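Lmo0741 protein (Listeria monocytogenes, PDB 4R1H) probably binds DNA through a winged helix-turn-helix domain and regulates transcription, as in other members of the GntR family. Local coordinates at residues F6-I20 against L45-L59. Residues are numbered along the deposited sequence; the frame is centred on the assembly and turned at random.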
ATOM      1  N   PHE A   6      10.837   6.671   8.601  1.00 63.74           N
ATOM      2  CA  PHE A   6       9.337   6.771   8.610  1.00 65.86           C
ATOM      3  C   PHE A   6       8.814   7.736   7.531  1.00 64.33           C
ATOM      4  O   PHE A   6       9.492   8.676   7.147  1.00 70.30           O
ATOM      5  CB  PHE A   6       8.805   7.171  10.019  1.00 64.92           C
ATOM      6  CG  PHE A   6       8.962   6.080  11.079  1.00 62.27           C
ATOM      7  CD1 PHE A   6       9.627   6.334  12.272  1.00 59.77           C
ATOM      8  CD2 PHE A   6       8.463   4.796  10.864  1.00 59.32           C
ATOM      9  CE1 PHE A   6       9.795   5.343  13.224  1.00 63.34           C
ATOM     10  CE2 PHE A   6       8.616   3.790  11.827  1.00 63.65           C
ATOM     11  CZ  PHE A   6       9.290   4.064  13.007  1.00 60.50           C
ATOM     12  N   ASP A   7       7.603   7.477   7.053  1.00 66.10           N
ATOM     13  CA  ASP A   7       6.894   8.350   6.099  1.00 71.62           C
ATOM     14  C   ASP A   7       6.285   9.626   6.754  1.00 70.15           C
ATOM     15  O   ASP A   7       5.298   9.561   7.485  1.00 60.08           O
ATOM     16  CB  ASP A   7       5.782   7.525   5.435  1.00 70.21           C
ATOM     17  CG  ASP A   7       4.986   8.316   4.428  1.00 72.68           C
ATOM     18  OD1 ASP A   7       5.432   9.403   4.051  1.00 75.89           O
ATOM     19  OD2 ASP A   7       3.908   7.855   4.023  1.00 73.39           O
ATOM     20  N   ASP A   8       6.830  10.802   6.458  1.00 77.59           N
ATOM     21  CA  ASP A   8       6.272  12.043   7.040  1.00 77.73           C
ATOM     22  C   ASP A   8       4.916  12.495   6.429  1.00 75.76           C
ATOM     23  O   ASP A   8       4.385  13.536   6.796  1.00 73.28           O
ATOM     24  CB  ASP A   8       7.318  13.163   7.045  1.00 83.23           C
ATOM     25  CG  ASP A   8       8.357  12.964   8.124  1.00 84.65           C
ATOM     26  OD1 ASP A   8       8.743  13.954   8.764  1.00 93.07           O
ATOM     27  OD2 ASP A   8       8.776  11.816   8.359  1.00 85.02           O
ATOM     28  N   SER A   9       4.353  11.681   5.539  1.00 77.94           N
ATOM     29  CA  SER A   9       2.961  11.836   5.069  1.00 80.48           C
ATOM     30  C   SER A   9       1.831  11.327   6.001  1.00 79.75           C
ATOM     31  O   SER A   9       0.687  11.776   5.857  1.00 82.85           O
ATOM     32  CB  SER A   9       2.802  11.124   3.709  1.00 80.84           C
ATOM     33  OG  SER A   9       3.669  11.691   2.738  1.00 79.59           O
ATOM     34  N   LYS A  10       2.138  10.404   6.927  1.00 72.93           N
ATOM     35  CA  LYS A  10       1.131   9.652   7.710  1.00 66.67           C
ATOM     36  C   LYS A  10       1.495   9.738   9.223  1.00 55.04           C
ATOM     37  O   LYS A  10       2.656   9.992   9.526  1.00 48.95           O
ATOM     38  CB  LYS A  10       1.124   8.212   7.207  1.00 66.72           C
ATOM     39  CG  LYS A  10      -0.039   7.347   7.695  1.00 72.54           C
ATOM     40  CD  LYS A  10       0.377   6.313   8.754  1.00 73.48           C
ATOM     41  CE  LYS A  10       1.112   5.138   8.097  1.00 77.92           C
ATOM     42  NZ  LYS A  10       1.216   3.913   8.947  1.00 79.54           N
ATOM     43  N   PRO A  11       0.517   9.594  10.162  1.00 46.03           N
ATOM     44  CA  PRO A  11       0.964   9.953  11.493  1.00 42.13           C
ATOM     45  C   PRO A  11       2.121   9.102  11.971  1.00 39.85           C
ATOM     46  O   PRO A  11       2.122   7.861  11.781  1.00 39.99           O
ATOM     47  CB  PRO A  11      -0.273   9.713  12.366  1.00 43.55           C
ATOM     48  CG  PRO A  11      -1.420   9.822  11.436  1.00 45.47           C
ATOM     49  CD  PRO A  11      -0.899   9.185  10.184  1.00 47.05           C
ATOM     50  N   ILE A  12       3.063   9.730  12.636  1.00 37.14           N
ATOM     51  CA  ILE A  12       4.224   8.983  13.121  1.00 36.55           C
ATOM     52  C   ILE A  12       3.875   7.975  14.211  1.00 36.02           C
ATOM     53  O   ILE A  12       4.364   6.841  14.131  1.00 38.59           O
ATOM     54  CB  ILE A  12       5.358   9.880  13.644  1.00 38.16           C
ATOM     55  CG1 ILE A  12       5.874  10.862  12.589  1.00 41.32           C
ATOM     56  CG2 ILE A  12       6.561   9.046  14.116  1.00 37.90           C
ATOM     57  CD1 ILE A  12       6.251  10.212  11.276  1.00 42.38           C
ATOM     58  N   TYR A  13       3.052   8.332  15.208  1.00 32.30           N
ATOM     59  CA  TYR A  13       2.744   7.308  16.226  1.00 30.79           C
ATOM     60  C   TYR A  13       2.126   6.055  15.638  1.00 30.58           C
ATOM     61  O   TYR A  13       2.367   4.921  16.167  1.00 29.85           O
ATOM     62  CB  TYR A  13       1.915   7.838  17.386  1.00 30.55           C
ATOM     63  CG  TYR A  13       0.463   7.855  17.089  1.00 30.88           C
ATOM     64  CD1 TYR A  13      -0.112   8.958  16.486  1.00 32.52           C
ATOM     65  CD2 TYR A  13      -0.379   6.795  17.486  1.00 30.39           C
ATOM     66  CE1 TYR A  13      -1.467   9.008  16.211  1.00 34.97           C
ATOM     67  CE2 TYR A  13      -1.739   6.841  17.213  1.00 33.87           C
ATOM     68  CZ  TYR A  13      -2.296   7.971  16.633  1.00 38.49           C
ATOM     69  OH  TYR A  13      -3.648   8.032  16.341  1.00 42.39           O
ATOM     70  N   LYS A  14       1.354   6.165  14.566  1.00 31.14           N
ATOM     71  CA  LYS A  14       0.728   4.966  14.004  1.00 32.63           C
ATOM     72  C   LYS A  14       1.814   4.109  13.330  1.00 34.92           C
ATOM     73  O   LYS A  14       1.691   2.900  13.286  1.00 31.82           O
ATOM     74  CB  LYS A  14      -0.332   5.328  12.978  1.00 35.15           C
ATOM     75  CG  LYS A  14      -1.611   5.841  13.607  1.00 38.88           C
ATOM     76  CD  LYS A  14      -2.420   4.717  14.264  1.00 46.26           C
ATOM     77  CE  LYS A  14      -3.914   5.098  14.283  1.00 55.21           C
ATOM     78  NZ  LYS A  14      -4.710   4.253  15.228  1.00 57.23           N
ATOM     79  N   GLN A  15       2.846   4.742  12.772  1.00 34.71           N
ATOM     80  CA  GLN A  15       3.952   3.994  12.209  1.00 34.74           C
ATOM     81  C   GLN A  15       4.776   3.243  13.258  1.00 36.65           C
ATOM     82  O   GLN A  15       5.281   2.112  13.006  1.00 31.75           O
ATOM     83  CB  GLN A  15       4.869   4.877  11.387  1.00 37.79           C
ATOM     84  CG  GLN A  15       4.138   5.414  10.187  1.00 41.85           C
ATOM     85  CD  GLN A  15       4.991   6.355   9.383  1.00 46.49           C
ATOM     86  OE1 GLN A  15       5.920   5.907   8.715  1.00 46.30           O
ATOM     87  NE2 GLN A  15       4.674   7.671   9.422  1.00 47.92           N
ATOM     88  N   ILE A  16       4.892   3.850  14.420  1.00 32.11           N
ATOM     89  CA  ILE A  16       5.550   3.226  15.535  0.70 33.55           C
ATOM     90  C   ILE A  16       4.687   2.081  16.033  1.00 31.24           C
ATOM     91  O   ILE A  16       5.229   1.031  16.405  1.00 32.51           O
ATOM     92  CB  ILE A  16       5.847   4.194  16.703  0.70 35.98           C
ATOM     93  CG1 ILE A  16       6.663   5.440  16.261  0.70 40.78           C
ATOM     94  CG2 ILE A  16       6.573   3.464  17.844  0.70 37.15           C
ATOM     95  CD1 ILE A  16       8.152   5.241  16.078  0.70 42.20           C
ATOM     96  N   VAL A  17       3.366   2.285  16.121  1.00 29.79           N
ATOM     97  CA  VAL A  17       2.509   1.165  16.468  1.00 29.31           C
ATOM     98  C   VAL A  17       2.775  -0.011  15.505  1.00 30.19           C
ATOM     99  O   VAL A  17       2.906  -1.164  15.947  1.00 26.08           O
ATOM    100  CB  VAL A  17       1.055   1.569  16.469  1.00 28.07           C
ATOM    101  CG1 VAL A  17       0.143   0.392  16.620  1.00 30.78           C
ATOM    102  CG2 VAL A  17       0.833   2.530  17.646  1.00 28.07           C
ATOM    103  N   HIS A  18       2.878   0.287  14.215  1.00 27.85           N
ATOM    104  CA  HIS A  18       3.066  -0.821  13.219  1.00 29.98           C
ATOM    105  C   HIS A  18       4.403  -1.495  13.370  1.00 29.07           C
ATOM    106  O   HIS A  18       4.466  -2.723  13.274  1.00 29.35           O
ATOM    107  CB  HIS A  18       2.942  -0.334  11.767  1.00 34.33           C
ATOM    108  CG  HIS A  18       2.980  -1.460  10.788  1.00 34.22           C
ATOM    109  ND1 HIS A  18       1.940  -2.355  10.678  1.00 34.77           N
ATOM    110  CD2 HIS A  18       3.920  -1.852   9.895  1.00 38.17           C
ATOM    111  CE1 HIS A  18       2.230  -3.246   9.736  1.00 37.74           C
ATOM    112  NE2 HIS A  18       3.420  -2.950   9.243  1.00 37.03           N
ATOM    113  N   TYR A  19       5.451  -0.735  13.652  1.00 28.91           N
ATOM    114  CA  TYR A  19       6.765  -1.257  13.913  1.00 30.40           C
ATOM    115  C   TYR A  19       6.757  -2.224  15.086  1.00 29.18           C
ATOM    116  O   TYR A  19       7.270  -3.321  14.981  1.00 29.01           O
ATOM    117  CB  TYR A  19       7.726  -0.111  14.202  1.00 35.50           C
ATOM    118  CG  TYR A  19       9.062  -0.541  14.728  1.00 41.37           C
ATOM    119  CD1 TYR A  19      10.117  -0.856  13.850  1.00 44.88           C
ATOM    120  CD2 TYR A  19       9.297  -0.637  16.100  1.00 43.15           C
ATOM    121  CE1 TYR A  19      11.336  -1.256  14.340  1.00 46.81           C
ATOM    122  CE2 TYR A  19      10.518  -1.055  16.600  1.00 46.40           C
ATOM    123  CZ  TYR A  19      11.536  -1.360  15.709  1.00 50.87           C
ATOM    124  OH  TYR A  19      12.763  -1.752  16.227  1.00 56.13           O
ATOM    125  N   ILE A  20       6.111  -1.834  16.183  1.00 27.08           N
ATOM    126  CA  ILE A  20       5.978  -2.711  17.363  0.60 24.94           C
ATOM    127  C   ILE A  20       5.157  -3.941  17.035  1.00 23.81           C
ATOM    128  O   ILE A  20       5.525  -5.049  17.427  1.00 24.75           O
ATOM    129  CB  ILE A  20       5.376  -1.949  18.557  0.60 25.37           C
ATOM    130  CG1 ILE A  20       6.413  -0.904  18.998  0.60 27.43           C
ATOM    131  CG2 ILE A  20       4.942  -2.896  19.652  0.60 26.11           C
ATOM    132  CD1 ILE A  20       5.850   0.255  19.778  0.60 27.57           C
ATOM    133  N   LEU A  45      14.641   4.481  17.872  1.00 46.33           N
ATOM    134  CA  LEU A  45      13.972   4.918  16.629  1.00 48.11           C
ATOM    135  C   LEU A  45      14.236   6.393  16.245  1.00 47.19           C
ATOM    136  O   LEU A  45      13.775   6.816  15.188  1.00 49.47           O
ATOM    137  CB  LEU A  45      12.470   4.686  16.689  1.00 46.02           C
ATOM    138  CG  LEU A  45      12.098   3.237  16.934  1.00 48.70           C
ATOM    139  CD1 LEU A  45      10.587   3.093  17.063  1.00 45.49           C
ATOM    140  CD2 LEU A  45      12.664   2.338  15.838  1.00 52.07           C
ATOM    141  N   GLU A  46      14.958   7.109  17.101  1.00 49.98           N
ATOM    142  CA  GLU A  46      15.235   8.547  16.914  0.60 52.10           C
ATOM    143  C   GLU A  46      13.941   9.278  16.606  1.00 52.35           C
ATOM    144  O   GLU A  46      13.786   9.875  15.544  1.00 48.84           O
ATOM    145  CB  GLU A  46      16.253   8.755  15.791  0.60 55.09           C
ATOM    146  CG  GLU A  46      17.626   8.178  16.099  0.60 56.61           C
ATOM    147  CD  GLU A  46      18.707   8.695  15.165  0.60 59.42           C
ATOM    148  OE1 GLU A  46      19.824   8.920  15.665  0.60 63.88           O
ATOM    149  OE2 GLU A  46      18.447   8.869  13.944  0.60 57.10           O
ATOM    150  N   VAL A  47      12.984   9.169  17.528  1.00 50.26           N
ATOM    151  CA  VAL A  47      11.724   9.921  17.421  1.00 48.63           C
ATOM    152  C   VAL A  47      11.496  10.579  18.764  1.00 45.16           C
ATOM    153  O   VAL A  47      12.125  10.244  19.754  1.00 45.04           O
ATOM    154  CB  VAL A  47      10.476   9.071  17.043  1.00 46.22           C
ATOM    155  CG1 VAL A  47      10.668   8.404  15.711  1.00 44.87           C
ATOM    156  CG2 VAL A  47      10.197   8.042  18.113  1.00 42.53           C
ATOM    157  N   ASN A  48      10.588  11.545  18.764  1.00 46.19           N
ATOM    158  CA  ASN A  48      10.171  12.211  19.955  1.00 45.16           C
ATOM    159  C   ASN A  48       9.505  11.225  20.892  1.00 45.55           C
ATOM    160  O   ASN A  48       8.591  10.531  20.433  1.00 42.84           O
ATOM    161  CB  ASN A  48       9.191  13.318  19.581  1.00 48.46           C
ATOM    162  CG  ASN A  48       8.920  14.258  20.731  1.00 48.28           C
ATOM    163  OD1 ASN A  48       8.971  13.878  21.893  1.00 47.59           O
ATOM    164  ND2 ASN A  48       8.645  15.510  20.404  1.00 57.10           N
ATOM    165  N   PRO A  49       9.939  11.180  22.170  1.00 41.88           N
ATOM    166  CA  PRO A  49       9.327  10.319  23.166  1.00 44.62           C
ATOM    167  C   PRO A  49       7.809  10.474  23.291  1.00 44.20           C
ATOM    168  O   PRO A  49       7.170   9.526  23.659  1.00 37.62           O
ATOM    169  CB  PRO A  49       9.987  10.732  24.476  1.00 45.90           C
ATOM    170  CG  PRO A  49      11.277  11.396  24.108  1.00 48.53           C
ATOM    171  CD  PRO A  49      11.128  11.886  22.700  1.00 49.47           C
ATOM    172  N   THR A  50       7.238  11.648  23.010  1.00 41.67           N
ATOM    173  CA  THR A  50       5.796  11.816  23.160  1.00 41.12           C
ATOM    174  C   THR A  50       5.104  10.985  22.119  1.00 38.35           C
ATOM    175  O   THR A  50       3.925  10.646  22.258  1.00 37.70           O
ATOM    176  CB  THR A  50       5.334  13.317  23.013  1.00 43.69           C
ATOM    177  OG1 THR A  50       5.695  13.816  21.730  1.00 46.60           O
ATOM    178  CG2 THR A  50       5.947  14.169  24.012  1.00 44.91           C
ATOM    179  N   THR A  51       5.783  10.674  21.005  1.00 36.71           N
ATOM    180  CA  THR A  51       5.229   9.848  19.987  1.00 36.03           C
ATOM    181  C   THR A  51       5.218   8.376  20.439  1.00 32.72           C
ATOM    182  O   THR A  51       4.301   7.582  20.158  1.00 33.62           O
ATOM    183  CB  THR A  51       5.938  10.003  18.614  1.00 43.16           C
ATOM    184  OG1 THR A  51       7.155   9.272  18.578  1.00 45.51           O
ATOM    185  CG2 THR A  51       6.201  11.475  18.274  1.00 42.18           C
ATOM    186  N   ILE A  52       6.251   8.010  21.131  1.00 32.24           N
ATOM    187  CA  ILE A  52       6.311   6.651  21.674  1.00 32.10           C
ATOM    188  C   ILE A  52       5.211   6.496  22.762  1.00 31.62           C
ATOM    189  O   ILE A  52       4.545   5.494  22.860  1.00 31.41           O
ATOM    190  CB  ILE A  52       7.638   6.380  22.355  1.00 35.15           C
ATOM    191  CG1 ILE A  52       8.814   6.597  21.389  1.00 36.81           C
ATOM    192  CG2 ILE A  52       7.629   4.980  22.954  1.00 33.00           C
ATOM    193  CD1 ILE A  52       8.851   5.659  20.248  1.00 39.12           C
ATOM    194  N   GLN A  53       5.076   7.509  23.615  1.00 31.44           N
ATOM    195  CA  GLN A  53       4.072   7.481  24.647  1.00 30.81           C
ATOM    196  C   GLN A  53       2.749   7.258  24.008  1.00 30.69           C
ATOM    197  O   GLN A  53       1.949   6.478  24.543  1.00 31.20           O
ATOM    198  CB  GLN A  53       3.980   8.836  25.386  1.00 34.11           C
ATOM    199  CG  GLN A  53       4.984   9.008  26.470  1.00 37.75           C
ATOM    200  CD  GLN A  53       4.968  10.412  27.059  1.00 41.50           C
ATOM    201  OE1 GLN A  53       4.389  11.319  26.508  1.00 39.68           O
ATOM    202  NE2 GLN A  53       5.646  10.586  28.172  1.00 50.47           N
ATOM    203  N   ARG A  54       2.472   7.939  22.878  1.00 30.27           N
ATOM    204  CA  ARG A  54       1.139   7.810  22.275  1.00 30.16           C
ATOM    205  C   ARG A  54       0.976   6.398  21.708  1.00 30.11           C
ATOM    206  O   ARG A  54      -0.121   5.783  21.852  1.00 31.13           O
ATOM    207  CB  ARG A  54       0.806   8.821  21.157  1.00 33.29           C
ATOM    208  CG  ARG A  54      -0.687   8.753  20.867  1.00 36.37           C
ATOM    209  CD  ARG A  54      -1.221   9.734  19.920  1.00 37.77           C
ATOM    210  NE  ARG A  54      -2.695   9.671  19.819  1.00 40.43           N
ATOM    211  CZ  ARG A  54      -3.450  10.631  19.241  1.00 45.30           C
ATOM    212  NH1 ARG A  54      -2.919  11.714  18.638  1.00 40.41           N
ATOM    213  NH2 ARG A  54      -4.774  10.508  19.230  1.00 50.26           N
ATOM    214  N   ALA A  55       2.042   5.893  21.097  1.00 27.81           N
ATOM    215  CA  ALA A  55       2.015   4.527  20.509  1.00 29.06           C
ATOM    216  C   ALA A  55       1.797   3.458  21.625  1.00 27.27           C
ATOM    217  O   ALA A  55       0.934   2.576  21.491  1.00 28.67           O
ATOM    218  CB  ALA A  55       3.320   4.235  19.793  1.00 29.16           C
ATOM    219  N   TYR A  56       2.541   3.595  22.725  1.00 27.59           N
ATOM    220  CA  TYR A  56       2.362   2.715  23.886  1.00 25.23           C
ATOM    221  C   TYR A  56       0.943   2.818  24.451  1.00 28.37           C
ATOM    222  O   TYR A  56       0.330   1.803  24.767  1.00 26.83           O
ATOM    223  CB  TYR A  56       3.428   2.980  24.923  1.00 27.32           C
ATOM    224  CG  TYR A  56       4.765   2.348  24.655  1.00 29.91           C
ATOM    225  CD1 TYR A  56       5.025   1.647  23.481  1.00 30.67           C
ATOM    226  CD2 TYR A  56       5.773   2.373  25.629  1.00 35.27           C
ATOM    227  CE1 TYR A  56       6.242   0.980  23.309  1.00 31.08           C
ATOM    228  CE2 TYR A  56       6.976   1.716  25.477  1.00 35.67           C
ATOM    229  CZ  TYR A  56       7.221   1.003  24.308  1.00 32.37           C
ATOM    230  OH  TYR A  56       8.443   0.372  24.167  1.00 32.60           O
ATOM    231  N   ALA A  57       0.365   4.024  24.536  1.00 29.00           N
ATOM    232  CA  ALA A  57      -1.034   4.152  24.931  1.00 28.65           C
ATOM    233  C   ALA A  57      -2.018   3.410  24.080  1.00 30.72           C
ATOM    234  O   ALA A  57      -2.900   2.729  24.595  1.00 30.00           O
ATOM    235  CB  ALA A  57      -1.462   5.625  25.016  1.00 32.63           C
ATOM    236  N   GLU A  58      -1.857   3.482  22.763  1.00 28.09           N
ATOM    237  CA  GLU A  58      -2.721   2.805  21.872  1.00 29.79           C
ATOM    238  C   GLU A  58      -2.549   1.277  22.040  1.00 25.86           C
ATOM    239  O   GLU A  58      -3.540   0.545  22.097  1.00 28.73           O
ATOM    240  CB  GLU A  58      -2.465   3.210  20.420  1.00 29.14           C
ATOM    241  CG  GLU A  58      -3.359   2.431  19.463  1.00 33.33           C
ATOM    242  CD  GLU A  58      -3.346   2.953  18.056  1.00 35.24           C
ATOM    243  OE1 GLU A  58      -3.599   4.180  17.934  1.00 40.74           O
ATOM    244  OE2 GLU A  58      -3.179   2.109  17.145  1.00 37.87           O
ATOM    245  N   LEU A  59      -1.324   0.853  22.187  1.00 24.66           N
ATOM    246  CA  LEU A  59      -1.060  -0.596  22.419  1.00 25.32           C
ATOM    247  C   LEU A  59      -1.689  -1.108  23.746  1.00 27.15           C
ATOM    248  O   LEU A  59      -2.171  -2.292  23.868  1.00 28.68           O
ATOM    249  CB  LEU A  59       0.443  -0.806  22.364  1.00 26.71           C
ATOM    250  CG  LEU A  59       1.084  -0.714  20.992  1.00 27.91           C
ATOM    251  CD1 LEU A  59       2.549  -0.675  21.184  1.00 29.16           C
ATOM    252  CD2 LEU A  59       0.665  -1.857  20.081  1.00 29.19           C
TER
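Arg-54 lies extended along one face of the Tyr-13 ring, with CD over its centre. The guanidinium is stacked flat on the phenol end, its plane 7° from the ring's, as an off-centre cation-pi contact with Arg-54 NE 3.6 Å from Tyr-13 CZ. Lys-14 CG packs on the opposite face. At the edge, in the ring plane, Glu-58 OE1 lies 3.3 Å from Tyr-13 CE2, with the carboxylate almost perpendicular to the ring. Tyr-13 CG is wedged between its backbone N and carbonyl carbon (chi1 84°), which turns the ring toward Arg-54 and Glu-58. Glu-58 OE1 also takes a salt bridge from Lys-14 NZ at 2.9 Å, on the syn side of the carboxylate. The Lys-14 chain bends at chi2 to bring its amine there.

The axes of helix segments 12-20 and 49-59 come within 8.4 Å and cross at -58°. Ala-55 makes room: its CB is 3.7 Å from Val-17 CG2 and touches Ile-16 CG2. Further along both segments, in the conformer described, Ile-20 CG2 meets Leu-59 CD1 at 3.6 Å, and Ile-20 CD1 reaches the edge of the Tyr-56 ring.

These are the first and third helices of a winged helix-turn-helix domain. In this family the third is generally the recognition helix. Helix 38-45 packs against both, with Leu-41 touching Ile-20 and Tyr-56.

Leu-45, ending that helix, splits its methyls. CD2 lies over a face of the Tyr-19 ring, while CD1 points tip to tip at Ile-16 CD1, a closeness made doubtful by the second Ile-16 conformer. Val-47 adds contacts to Ile-16 and the Phe-6 ring edge. A Schellman motif at Glu-46 ends the helix, and Asn-48 caps the next, its OD1 accepting from Thr-50 N at 3.0 Å.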